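Local coordinates for protein alcohol dehydrogenase, zinc-containing (Thermotoga maritima, PDB 1VJ0) that probably catalyses oxidation and reduction as a zinc-containing member of the medium-chain alcohol dehydrogenase family, and binds two zinc ions per chain, at residues 160-165 and 330-335; 185-190 and 213-218; 200-205 and 292-297. All blocks are in the same frame, centred on the assembly; numbering follows the deposited sequence.

Interaction 1. Residues 160-165 and 330-335; sequences DVLKVS and SHFVKT
D160 meets F332 through its backbone rather than its carboxylate: the carbonyl oxygen D160 O lies 4.1 Å from F332 CE2, a van der Waals approach. The carboxylate has other work. D160 OD2 is hydrogen-bonded to T329 OG1 at the start of helix 329-340, while OD1 forms a salt bridge with K119 of a neighbouring subunit, so the acid ties the strand to both the helix and the second subunit. At V161 the side chain turns away from the helix and packs on I104. L162 turns back and carries the apolar centre of the contact. Its CB sits 4.0 Å from F332 CZ, and its CD2 approaches V333 CG2 at 4.5 Å, a looser meeting of two methyl groups. The phenyl ring reaches so far because F332 CG is anti to the backbone N (chi1 164°), which sends the ring out from the helix to touch the strand with its far end. Leucine and phenylalanine suit this buried place, since the strand and helix backbones are well apart (L162 CA to V333 CA, 7.8 Å) and long apolar groups are well suited to bridge them. K163 points elsewhere, to a salt bridge with E96, and V164 packs against L103 and V105. Around the same phenyl ring V105, L93 and M177 complete the hydrophobic setting. This is helix-on-sheet packing: strand 161-164, antiparallel to 103-106 in the mixed sheet of the GroES-like domain, rests against helix 329-340, in a bipartite fold characteristic of medium-chain dehydrogenases.

Interaction 2. Residues 185-190 and 213-218; sequences HAFDEY and VIARSL
F187 has CG anti to its carbonyl carbon (chi1 -78°), which carries the ring across to helix 206-217, where, with CG2 anti to the backbone N, the I214 methyl is turned onto the ring face. The result is a CH-pi contact, with I214 CG2 4.1 Å from the centroid of the F187 ring and 28° off its normal. The methyl is displaced toward the root of the ring, as its 3.7 Å distance to F187 CG confirms. Farther out, A215 CB comes to 3.6 Å from F187 CE2; a residue this small allows the ring to lie close to the helix backbone. L218 adds CD1 at 3.9 Å from F187 CB, closing on the base of the side chain. All four residues are buried and apolar, and they meet by van der Waals and CH-pi contact. With an alanine in place of F187, the I214 methyl would lose its aromatic partner and a gap would probably open beside A215. Beyond these two helices, the phenyl ring also meets F194 and F270 and touches L272, while A215 packs on V223; helices 170-188 and 206-217 are thereby joined to each other and to strands 268-273 and 222-227 of the parallel sheet.

Interaction 3. Residues 200-205 and 292-297; sequences VIQGAG and GFYSVA
Q202 and Y294 join their polar ends in a short hydrogen bond, Y294 OH donating to Q202 OE1 at 2.6 Å. This pair is the whole of the close contact: elsewhere the two strands stand well apart, with Q202 CA and V296 CA, the nearest alpha carbons, separated by 9.8 Å. The reason is that strand 268-273 runs between them in the parallel sheet, so long side chains must span its width. Y294 does so with CG anti to the backbone N, which lays the ring along the sheet toward Q202; glutamine answers with a chain extended beyond CG. The two side chains cross at about a right angle, and their amide and ring planes are 51° apart. The hydroxyl reaches the amide oxygen at a C=O...O angle of 122°. It is tilted 22° from the carbonyl plane, while OE1 itself lies at the ring edge, near the ring plane.

Away from this pair the contact is loose. G203, A204 and G205 turn off from strand 198-202 without touching 292-297, and G205, the N-cap of helix 206-217, is partly exposed, as is A297 at the other strand's end. With its positive phi, G203 takes a backbone shape in which a beta carbon would collide with the carbonyl oxygen of Q202, which by itself calls for glycine. The turn is consistent with the GxGxxG motif by which Rossmann-type dehydrogenases bind a dinucleotide, although no nucleotide is bound here.

Chemically, both buried polar ends are supplied with partners. The tyrosine hydroxyl is the donor and OE1 the acceptor, and Q202 NE2 bonds to A280 O at the start of helix 280-287. The two bonds together fix which way round the amide sits and restrict its rotation, and the neutral pair links two non-adjacent strands without burying a charge.

Interaction 1 joins the mixed sheet of the GroES-like part to helix 329-340, whereas interactions 2 and 3 belong to the Rossmann-type part with its six-stranded parallel sheet. The centres of interactions 2 and 3 are about 11 Å apart, and A186 O and S295 OG probably share a hydrogen bond where helix 170-188 passes strand 292-296. The centres of interactions 1 and 2 are about 16 Å apart, the two touching through the stacked rings of H331 and H185, and those of interactions 1 and 3 about 24 Å. Along the chain the segments of interactions 2 and 3 alternate, both nested within the long loop closed by interaction 1. Helix 170-188, which carries the zinc ligand C178, thus connects the two parts of the subunit.

Interaction 1. Residues 160-165 and 330-335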
ATOM      1  N   ASP A 160       9.034   5.725  24.895  1.00 29.39           N
ATOM      2  CA  ASP A 160       9.564   6.408  23.713  1.00 29.51           C
ATOM      3  C   ASP A 160       9.619   7.909  23.937  1.00 28.60           C
ATOM      4  O   ASP A 160       8.618   8.584  24.184  1.00 27.33           O
ATOM      5  CB  ASP A 160       8.756   6.040  22.477  1.00 30.74           C
ATOM      6  CG  ASP A 160       8.759   4.520  22.225  1.00 32.82           C
ATOM      7  OD1 ASP A 160       9.813   3.864  22.340  1.00 34.25           O
ATOM      8  OD2 ASP A 160       7.732   3.900  21.981  1.00 33.63           O
ATOM      9  N   VAL A 161      10.843   8.428  23.822  1.00 28.89           N
ATOM     10  CA  VAL A 161      11.135   9.807  24.115  1.00 29.35           C
ATOM     11  C   VAL A 161      11.727  10.468  22.879  1.00 29.31           C
ATOM     12  O   VAL A 161      12.455   9.846  22.068  1.00 27.44           O
ATOM     13  CB  VAL A 161      12.141   9.879  25.295  1.00 29.97           C
ATOM     14  CG1 VAL A 161      12.466  11.315  25.633  1.00 29.76           C
ATOM     15  CG2 VAL A 161      11.576   9.133  26.531  1.00 29.99           C
ATOM     16  N   LEU A 162      11.463  11.768  22.771  1.00 29.84           N
ATOM     17  CA  LEU A 162      12.094  12.617  21.778  1.00 29.85           C
ATOM     18  C   LEU A 162      12.575  13.912  22.478  1.00 29.90           C
ATOM     19  O   LEU A 162      11.784  14.570  23.117  1.00 27.13           O
ATOM     20  CB  LEU A 162      11.044  12.970  20.744  1.00 31.10           C
ATOM     21  CG  LEU A 162      11.389  13.308  19.310  1.00 34.11           C
ATOM     22  CD1 LEU A 162      12.284  12.231  18.689  1.00 37.53           C
ATOM     23  CD2 LEU A 162      10.102  13.479  18.464  1.00 33.05           C
ATOM     24  N   LYS A 163      13.872  14.204  22.355  1.00 28.37           N
ATOM     25  CA  LYS A 163      14.488  15.450  22.746  1.00 29.84           C
ATOM     26  C   LYS A 163      13.989  16.557  21.842  1.00 29.31           C
ATOM     27  O   LYS A 163      13.910  16.376  20.618  1.00 28.15           O
ATOM     28  CB  LYS A 163      15.998  15.422  22.524  1.00 29.78           C
ATOM     29  CG  LYS A 163      16.810  15.061  23.678  1.00 33.63           C
ATOM     30  CD  LYS A 163      18.294  14.943  23.296  1.00 32.45           C
ATOM     31  CE  LYS A 163      18.968  16.298  23.311  1.00 33.60           C
ATOM     32  NZ  LYS A 163      20.426  16.108  22.919  1.00 34.43           N
ATOM     33  N   VAL A 164      13.702  17.703  22.454  1.00 28.84           N
ATOM     34  CA  VAL A 164      13.299  18.891  21.732  1.00 28.70           C
ATOM     35  C   VAL A 164      14.205  20.024  22.164  1.00 29.91           C
ATOM     36  O   VAL A 164      15.111  19.841  22.997  1.00 29.14           O
ATOM     37  CB  VAL A 164      11.806  19.233  21.946  1.00 28.45           C
ATOM     38  CG1 VAL A 164      10.903  18.156  21.390  1.00 31.19           C
ATOM     39  CG2 VAL A 164      11.501  19.516  23.428  1.00 29.54           C
ATOM     40  N   SER A 165      14.020  21.211  21.588  1.00 31.56           N
ATOM     41  CA  SER A 165      14.873  22.343  21.916  1.00 32.10           C
ATOM     42  C   SER A 165      14.107  23.485  22.562  1.00 32.97           C
ATOM     43  O   SER A 165      12.881  23.455  22.660  1.00 31.98           O
ATOM     44  CB  SER A 165      15.520  22.866  20.661  1.00 33.05           C
ATOM     45  OG  SER A 165      14.606  23.685  19.960  1.00 35.54           O
ATOM     46  N   SER A 330       5.248   5.751  15.859  1.00 27.77           N
ATOM     47  CA  SER A 330       5.416   6.296  14.526  1.00 27.33           C
ATOM     48  C   SER A 330       4.513   7.520  14.332  1.00 27.07           C
ATOM     49  O   SER A 330       4.926   8.532  13.769  1.00 26.21           O
ATOM     50  CB  SER A 330       5.191   5.241  13.420  1.00 29.01           C
ATOM     51  OG  SER A 330       3.785   4.916  13.268  1.00 31.49           O
ATOM     52  N   HIS A 331       3.288   7.470  14.828  1.00 26.36           N
ATOM     53  CA  HIS A 331       2.416   8.605  14.705  1.00 25.45           C
ATOM     54  C   HIS A 331       2.905   9.782  15.545  1.00 27.02           C
ATOM     55  O   HIS A 331       2.796  10.952  15.120  1.00 26.33           O
ATOM     56  CB  HIS A 331       0.990   8.245  15.128  1.00 23.76           C
ATOM     57  CG  HIS A 331       0.411   7.089  14.395  1.00 25.13           C
ATOM     58  ND1 HIS A 331      -0.141   6.003  15.048  1.00 22.78           N
ATOM     59  CD2 HIS A 331       0.333   6.812  13.066  1.00 26.13           C
ATOM     60  CE1 HIS A 331      -0.580   5.128  14.149  1.00 25.37           C
ATOM     61  NE2 HIS A 331      -0.299   5.588  12.938  1.00 23.51           N
ATOM     62  N   PHE A 332       3.394   9.461  16.740  1.00 27.12           N
ATOM     63  CA  PHE A 332       4.013  10.427  17.678  1.00 28.18           C
ATOM     64  C   PHE A 332       5.111  11.301  17.001  1.00 28.72           C
ATOM     65  O   PHE A 332       5.071  12.533  16.982  1.00 26.58           O
ATOM     66  CB  PHE A 332       4.518   9.627  18.917  1.00 29.33           C
ATOM     67  CG  PHE A 332       5.491  10.368  19.801  1.00 29.88           C
ATOM     68  CD1 PHE A 332       5.117  11.493  20.504  1.00 32.62           C
ATOM     69  CD2 PHE A 332       6.775   9.939  19.908  1.00 30.53           C
ATOM     70  CE1 PHE A 332       6.059  12.155  21.333  1.00 32.46           C
ATOM     71  CE2 PHE A 332       7.712  10.608  20.711  1.00 35.08           C
ATOM     72  CZ  PHE A 332       7.340  11.705  21.408  1.00 32.15           C
ATOM     73  N   VAL A 333       6.074  10.636  16.402  1.00 28.94           N
ATOM     74  CA  VAL A 333       7.191  11.316  15.789  1.00 29.17           C
ATOM     75  C   VAL A 333       6.704  12.205  14.631  1.00 28.49           C
ATOM     76  O   VAL A 333       7.103  13.375  14.490  1.00 27.35           O
ATOM     77  CB  VAL A 333       8.198  10.226  15.298  1.00 30.03           C
ATOM     78  CG1 VAL A 333       9.114  10.739  14.211  1.00 34.10           C
ATOM     79  CG2 VAL A 333       8.951   9.653  16.452  1.00 31.84           C
ATOM     80  N   LYS A 334       5.829  11.669  13.797  1.00 28.92           N
ATOM     81  CA  LYS A 334       5.359  12.442  12.649  1.00 29.31           C
ATOM     82  C   LYS A 334       4.475  13.613  13.060  1.00 28.13           C
ATOM     83  O   LYS A 334       4.452  14.672  12.419  1.00 26.60           O
ATOM     84  CB  LYS A 334       4.660  11.529  11.646  1.00 30.25           C
ATOM     85  CG  LYS A 334       5.538  10.409  11.169  1.00 32.06           C
ATOM     86  CD  LYS A 334       4.797   9.367  10.339  1.00 30.48           C
ATOM     87  CE  LYS A 334       5.733   8.180  10.055  1.00 36.95           C
ATOM     88  NZ  LYS A 334       5.069   6.923   9.475  1.00 37.45           N
ATOM     89  N   THR A 335       3.733  13.429  14.141  1.00 27.60           N
ATOM     90  CA  THR A 335       2.906  14.523  14.700  1.00 27.26           C
ATOM     91  C   THR A 335       3.793  15.640  15.251  1.00 27.56           C
ATOM     92  O   THR A 335       3.524  16.821  15.031  1.00 28.36           O
ATOM     93  CB  THR A 335       2.005  13.973  15.809  1.00 27.19           C
ATOM     94  OG1 THR A 335       1.073  13.042  15.230  1.00 29.23           O
ATOM     95  CG2 THR A 335       1.174  15.071  16.464  1.00 25.31           C
TER

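Interaction 2. Residues 185-190 and 213-218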
ATOM      1  N   HIS A 185      -2.842   9.666  12.997  1.00 26.31           N
ATOM      2  CA  HIS A 185      -3.151   8.277  12.739  1.00 26.91           C
ATOM      3  C   HIS A 185      -4.258   8.205  11.666  1.00 27.21           C
ATOM      4  O   HIS A 185      -4.222   7.412  10.700  1.00 25.25           O
ATOM      5  CB  HIS A 185      -3.588   7.613  14.079  1.00 26.45           C
ATOM      6  CG  HIS A 185      -3.916   6.154  13.987  1.00 25.84           C
ATOM      7  ND1 HIS A 185      -4.197   5.387  15.105  1.00 25.35           N
ATOM      8  CD2 HIS A 185      -3.927   5.304  12.942  1.00 26.21           C
ATOM      9  CE1 HIS A 185      -4.436   4.142  14.728  1.00 28.42           C
ATOM     10  NE2 HIS A 185      -4.262   4.057  13.417  1.00 24.66           N
ATOM     11  N   ALA A 186      -5.270   9.032  11.834  1.00 28.02           N
ATOM     12  CA  ALA A 186      -6.413   8.991  10.944  1.00 28.42           C
ATOM     13  C   ALA A 186      -6.087   9.278   9.517  1.00 29.24           C
ATOM     14  O   ALA A 186      -6.661   8.679   8.611  1.00 30.52           O
ATOM     15  CB  ALA A 186      -7.429   9.992  11.398  1.00 30.17           C
ATOM     16  N   PHE A 187      -5.216  10.256   9.314  1.00 28.66           N
ATOM     17  CA  PHE A 187      -4.722  10.640   7.993  1.00 28.89           C
ATOM     18  C   PHE A 187      -3.727   9.649   7.436  1.00 29.88           C
ATOM     19  O   PHE A 187      -3.745   9.366   6.217  1.00 30.15           O
ATOM     20  CB  PHE A 187      -4.139  12.048   8.054  1.00 28.69           C
ATOM     21  CG  PHE A 187      -5.192  13.128   8.045  1.00 28.08           C
ATOM     22  CD1 PHE A 187      -5.781  13.562   9.220  1.00 28.52           C
ATOM     23  CD2 PHE A 187      -5.573  13.742   6.835  1.00 30.85           C
ATOM     24  CE1 PHE A 187      -6.778  14.554   9.203  1.00 30.55           C
ATOM     25  CE2 PHE A 187      -6.532  14.736   6.801  1.00 30.05           C
ATOM     26  CZ  PHE A 187      -7.174  15.126   8.025  1.00 29.81           C
ATOM     27  N   ASP A 188      -2.918   9.064   8.309  1.00 28.89           N
ATOM     28  CA  ASP A 188      -1.887   8.106   7.905  1.00 29.97           C
ATOM     29  C   ASP A 188      -2.517   6.840   7.347  1.00 30.67           C
ATOM     30  O   ASP A 188      -1.881   6.137   6.583  1.00 30.62           O
ATOM     31  CB  ASP A 188      -1.036   7.732   9.115  1.00 29.00           C
ATOM     32  CG  ASP A 188       0.249   7.084   8.755  1.00 30.91           C
ATOM     33  OD1 ASP A 188       1.063   7.690   8.011  1.00 28.78           O
ATOM     34  OD2 ASP A 188       0.546   5.969   9.236  1.00 31.69           O
ATOM     35  N   GLU A 189      -3.754   6.535   7.731  1.00 30.02           N
ATOM     36  CA  GLU A 189      -4.420   5.321   7.215  1.00 31.70           C
ATOM     37  C   GLU A 189      -4.880   5.454   5.745  1.00 31.58           C
ATOM     38  O   GLU A 189      -5.138   4.456   5.086  1.00 30.72           O
ATOM     39  CB  GLU A 189      -5.623   4.961   8.092  1.00 32.17           C
ATOM     40  CG  GLU A 189      -5.258   4.459   9.461  1.00 35.15           C
ATOM     41  CD  GLU A 189      -4.413   3.189   9.403  1.00 40.55           C
ATOM     42  OE1 GLU A 189      -4.739   2.245   8.647  1.00 39.59           O
ATOM     43  OE2 GLU A 189      -3.374   3.167  10.060  1.00 49.57           O
ATOM     44  N   TYR A 190      -4.991   6.673   5.243  1.00 30.51           N
ATOM     45  CA  TYR A 190      -5.386   6.925   3.841  1.00 31.21           C
ATOM     46  C   TYR A 190      -4.312   6.410   2.851  1.00 31.65           C
ATOM     47  O   TYR A 190      -3.162   6.800   2.960  1.00 31.01           O
ATOM     48  CB  TYR A 190      -5.543   8.430   3.637  1.00 30.19           C
ATOM     49  CG  TYR A 190      -6.142   8.806   2.300  1.00 30.56           C
ATOM     50  CD1 TYR A 190      -7.439   8.420   1.977  1.00 31.06           C
ATOM     51  CD2 TYR A 190      -5.468   9.616   1.419  1.00 28.15           C
ATOM     52  CE1 TYR A 190      -8.015   8.787   0.774  1.00 30.86           C
ATOM     53  CE2 TYR A 190      -6.030  10.002   0.198  1.00 29.29           C
ATOM     54  CZ  TYR A 190      -7.285   9.569  -0.126  1.00 30.58           C
ATOM     55  OH  TYR A 190      -7.864   9.950  -1.295  1.00 29.43           O
ATOM     56  N   VAL A 213      -4.770  21.308  10.189  1.00 27.01           N
ATOM     57  CA  VAL A 213      -3.350  21.539   9.972  1.00 26.89           C
ATOM     58  C   VAL A 213      -2.647  20.334   9.323  1.00 27.50           C
ATOM     59  O   VAL A 213      -1.810  20.506   8.421  1.00 27.68           O
ATOM     60  CB  VAL A 213      -2.688  21.964  11.303  1.00 27.07           C
ATOM     61  CG1 VAL A 213      -1.172  22.039  11.206  1.00 26.51           C
ATOM     62  CG2 VAL A 213      -3.273  23.282  11.769  1.00 28.88           C
ATOM     63  N   ILE A 214      -3.025  19.114   9.713  1.00 26.34           N
ATOM     64  CA  ILE A 214      -2.426  17.922   9.150  1.00 28.14           C
ATOM     65  C   ILE A 214      -2.870  17.829   7.716  1.00 28.18           C
ATOM     66  O   ILE A 214      -2.028  17.599   6.855  1.00 28.26           O
ATOM     67  CB  ILE A 214      -2.790  16.681   9.936  1.00 27.94           C
ATOM     68  CG1 ILE A 214      -2.125  16.723  11.327  1.00 27.60           C
ATOM     69  CG2 ILE A 214      -2.458  15.382   9.202  1.00 30.73           C
ATOM     70  CD1 ILE A 214      -2.881  15.830  12.356  1.00 29.12           C
ATOM     71  N   ALA A 215      -4.155  18.030   7.450  1.00 27.40           N
ATOM     72  CA  ALA A 215      -4.648  17.961   6.054  1.00 28.22           C
ATOM     73  C   ALA A 215      -3.894  18.926   5.159  1.00 28.46           C
ATOM     74  O   ALA A 215      -3.448  18.571   4.077  1.00 27.57           O
ATOM     75  CB  ALA A 215      -6.158  18.241   5.975  1.00 27.50           C
ATOM     76  N   ARG A 216      -3.750  20.161   5.636  1.00 28.45           N
ATOM     77  CA  ARG A 216      -3.010  21.196   4.906  1.00 29.58           C
ATOM     78  C   ARG A 216      -1.543  20.757   4.697  1.00 28.98           C
ATOM     79  O   ARG A 216      -1.021  20.849   3.608  1.00 29.03           O
ATOM     80  CB  ARG A 216      -3.045  22.521   5.665  1.00 29.20           C
ATOM     81  CG  ARG A 216      -4.241  23.396   5.420  1.00 33.15           C
ATOM     82  CD  ARG A 216      -4.099  24.381   4.196  1.00 35.68           C
ATOM     83  NE  ARG A 216      -4.508  23.728   2.948  1.00 35.55           N
ATOM     84  CZ  ARG A 216      -5.700  23.821   2.364  1.00 36.77           C
ATOM     85  NH1 ARG A 216      -6.659  24.557   2.894  1.00 35.39           N
ATOM     86  NH2 ARG A 216      -5.933  23.164   1.230  1.00 35.97           N
ATOM     87  N   SER A 217      -0.907  20.249   5.745  1.00 27.59           N
ATOM     88  CA  SER A 217       0.493  19.881   5.689  1.00 28.10           C
ATOM     89  C   SER A 217       0.830  18.730   4.751  1.00 27.59           C
ATOM     90  O   SER A 217       1.917  18.709   4.191  1.00 26.22           O
ATOM     91  CB  SER A 217       0.997  19.563   7.096  1.00 28.41           C
ATOM     92  OG  SER A 217       0.827  20.698   7.917  1.00 30.41           O
ATOM     93  N   LEU A 218      -0.117  17.820   4.571  1.00 28.20           N
ATOM     94  CA  LEU A 218       0.035  16.660   3.671  1.00 28.85           C
ATOM     95  C   LEU A 218      -0.361  16.997   2.228  1.00 28.14           C
ATOM     96  O   LEU A 218      -0.183  16.190   1.329  1.00 28.99           O
ATOM     97  CB  LEU A 218      -0.800  15.499   4.183  1.00 28.83           C
ATOM     98  CG  LEU A 218      -0.397  14.978   5.569  1.00 31.24           C
ATOM     99  CD1 LEU A 218      -1.271  13.839   6.013  1.00 34.71           C
ATOM    100  CD2 LEU A 218       1.072  14.573   5.593  1.00 32.43           C
TER

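Interaction 3. Residues 200-205 and 292-297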
ATOM      1  N   VAL A 200     -13.060  16.584   4.304  1.00 27.81           N
ATOM      2  CA  VAL A 200     -14.075  17.131   5.194  1.00 27.25           C
ATOM      3  C   VAL A 200     -13.796  16.652   6.605  1.00 28.32           C
ATOM      4  O   VAL A 200     -13.580  15.454   6.859  1.00 29.19           O
ATOM      5  CB  VAL A 200     -15.500  16.742   4.760  1.00 27.66           C
ATOM      6  CG1 VAL A 200     -16.552  17.193   5.792  1.00 30.53           C
ATOM      7  CG2 VAL A 200     -15.826  17.293   3.382  1.00 26.25           C
ATOM      8  N   ILE A 201     -13.778  17.599   7.538  1.00 29.18           N
ATOM      9  CA  ILE A 201     -13.637  17.297   8.938  1.00 28.84           C
ATOM     10  C   ILE A 201     -14.902  17.623   9.671  1.00 27.86           C
ATOM     11  O   ILE A 201     -15.417  18.735   9.565  1.00 26.55           O
ATOM     12  CB  ILE A 201     -12.475  18.086   9.516  1.00 29.86           C
ATOM     13  CG1 ILE A 201     -11.174  17.619   8.846  1.00 30.94           C
ATOM     14  CG2 ILE A 201     -12.414  17.903  11.046  1.00 29.59           C
ATOM     15  CD1 ILE A 201     -10.038  18.581   9.003  1.00 33.29           C
ATOM     16  N   GLN A 202     -15.395  16.649  10.437  1.00 28.21           N
ATOM     17  CA  GLN A 202     -16.607  16.828  11.270  1.00 28.11           C
ATOM     18  C   GLN A 202     -16.153  17.053  12.683  1.00 28.51           C
ATOM     19  O   GLN A 202     -15.567  16.136  13.287  1.00 29.03           O
ATOM     20  CB  GLN A 202     -17.515  15.594  11.221  1.00 28.15           C
ATOM     21  CG  GLN A 202     -17.942  15.163   9.841  1.00 28.42           C
ATOM     22  CD  GLN A 202     -18.698  13.861   9.859  1.00 28.69           C
ATOM     23  OE1 GLN A 202     -18.101  12.790  10.047  1.00 29.57           O
ATOM     24  NE2 GLN A 202     -20.031  13.939   9.717  1.00 25.17           N
ATOM     25  N   GLY A 203     -16.404  18.238  13.221  1.00 27.98           N
ATOM     26  CA  GLY A 203     -16.003  18.574  14.577  1.00 28.54           C
ATOM     27  C   GLY A 203     -14.861  19.566  14.542  1.00 28.59           C
ATOM     28  O   GLY A 203     -14.065  19.547  13.604  1.00 29.15           O
ATOM     29  N   ALA A 204     -14.860  20.502  15.496  1.00 27.97           N
ATOM     30  CA  ALA A 204     -13.856  21.573  15.563  1.00 27.85           C
ATOM     31  C   ALA A 204     -13.346  21.770  16.976  1.00 27.55           C
ATOM     32  O   ALA A 204     -13.172  22.903  17.447  1.00 25.78           O
ATOM     33  CB  ALA A 204     -14.458  22.854  15.033  1.00 29.55           C
ATOM     34  N   GLY A 205     -13.244  20.655  17.688  1.00 28.10           N
ATOM     35  CA  GLY A 205     -12.461  20.531  18.922  1.00 28.63           C
ATOM     36  C   GLY A 205     -11.012  20.291  18.549  1.00 28.27           C
ATOM     37  O   GLY A 205     -10.657  20.310  17.394  1.00 28.23           O
ATOM     38  N   GLY A 292     -14.603   6.730  -1.745  1.00 27.53           N
ATOM     39  CA  GLY A 292     -14.124   7.561  -0.657  1.00 29.08           C
ATOM     40  C   GLY A 292     -13.668   6.837   0.612  1.00 28.02           C
ATOM     41  O   GLY A 292     -13.982   5.630   0.825  1.00 26.98           O
ATOM     42  N   PHE A 293     -12.937   7.572   1.456  1.00 27.78           N
ATOM     43  CA  PHE A 293     -12.355   7.048   2.698  1.00 28.17           C
ATOM     44  C   PHE A 293     -12.794   7.826   3.927  1.00 28.72           C
ATOM     45  O   PHE A 293     -12.702   9.033   4.000  1.00 29.19           O
ATOM     46  CB  PHE A 293     -10.826   7.047   2.526  1.00 29.54           C
ATOM     47  CG  PHE A 293     -10.088   6.216   3.513  1.00 28.99           C
ATOM     48  CD1 PHE A 293      -9.916   6.663   4.796  1.00 29.66           C
ATOM     49  CD2 PHE A 293      -9.483   5.049   3.125  1.00 29.10           C
ATOM     50  CE1 PHE A 293      -9.198   5.921   5.709  1.00 30.25           C
ATOM     51  CE2 PHE A 293      -8.732   4.319   4.021  1.00 31.47           C
ATOM     52  CZ  PHE A 293      -8.612   4.768   5.332  1.00 30.31           C
ATOM     53  N   TYR A 294     -13.352   7.137   4.906  1.00 27.64           N
ATOM     54  CA  TYR A 294     -13.902   7.788   6.070  1.00 26.68           C
ATOM     55  C   TYR A 294     -13.182   7.253   7.316  1.00 28.00           C
ATOM     56  O   TYR A 294     -13.407   6.127   7.693  1.00 27.90           O
ATOM     57  CB  TYR A 294     -15.369   7.437   6.127  1.00 27.54           C
ATOM     58  CG  TYR A 294     -16.287   8.265   6.993  1.00 24.72           C
ATOM     59  CD1 TYR A 294     -15.833   9.221   7.907  1.00 24.38           C
ATOM     60  CD2 TYR A 294     -17.634   8.150   6.805  1.00 27.10           C
ATOM     61  CE1 TYR A 294     -16.732   9.965   8.676  1.00 27.42           C
ATOM     62  CE2 TYR A 294     -18.534   8.902   7.556  1.00 30.32           C
ATOM     63  CZ  TYR A 294     -18.067   9.812   8.487  1.00 29.78           C
ATOM     64  OH  TYR A 294     -19.000  10.556   9.177  1.00 29.26           O
ATOM     65  N   SER A 295     -12.326   8.064   7.943  1.00 27.93           N
ATOM     66  CA  SER A 295     -11.647   7.727   9.173  1.00 27.69           C
ATOM     67  C   SER A 295     -12.519   8.201  10.301  1.00 28.40           C
ATOM     68  O   SER A 295     -12.840   9.383  10.380  1.00 28.32           O
ATOM     69  CB  SER A 295     -10.277   8.412   9.329  1.00 28.34           C
ATOM     70  OG  SER A 295      -9.294   7.724   8.551  1.00 30.73           O
ATOM     71  N   VAL A 296     -12.862   7.276  11.186  1.00 26.84           N
ATOM     72  CA  VAL A 296     -13.715   7.552  12.314  1.00 28.21           C
ATOM     73  C   VAL A 296     -12.872   7.514  13.584  1.00 28.41           C
ATOM     74  O   VAL A 296     -12.456   6.454  14.043  1.00 29.25           O
ATOM     75  CB  VAL A 296     -14.893   6.570  12.369  1.00 28.32           C
ATOM     76  CG1 VAL A 296     -15.786   6.927  13.486  1.00 28.63           C
ATOM     77  CG2 VAL A 296     -15.639   6.584  11.052  1.00 28.97           C
ATOM     78  N   ALA A 297     -12.656   8.685  14.169  1.00 28.43           N
ATOM     79  CA  ALA A 297     -11.693   8.830  15.286  1.00 28.99           C
ATOM     80  C   ALA A 297     -12.248   9.548  16.512  1.00 30.16           C
ATOM     81  O   ALA A 297     -11.593   9.552  17.520  1.00 30.97           O
ATOM     82  CB  ALA A 297     -10.442   9.510  14.820  1.00 28.93           C
TER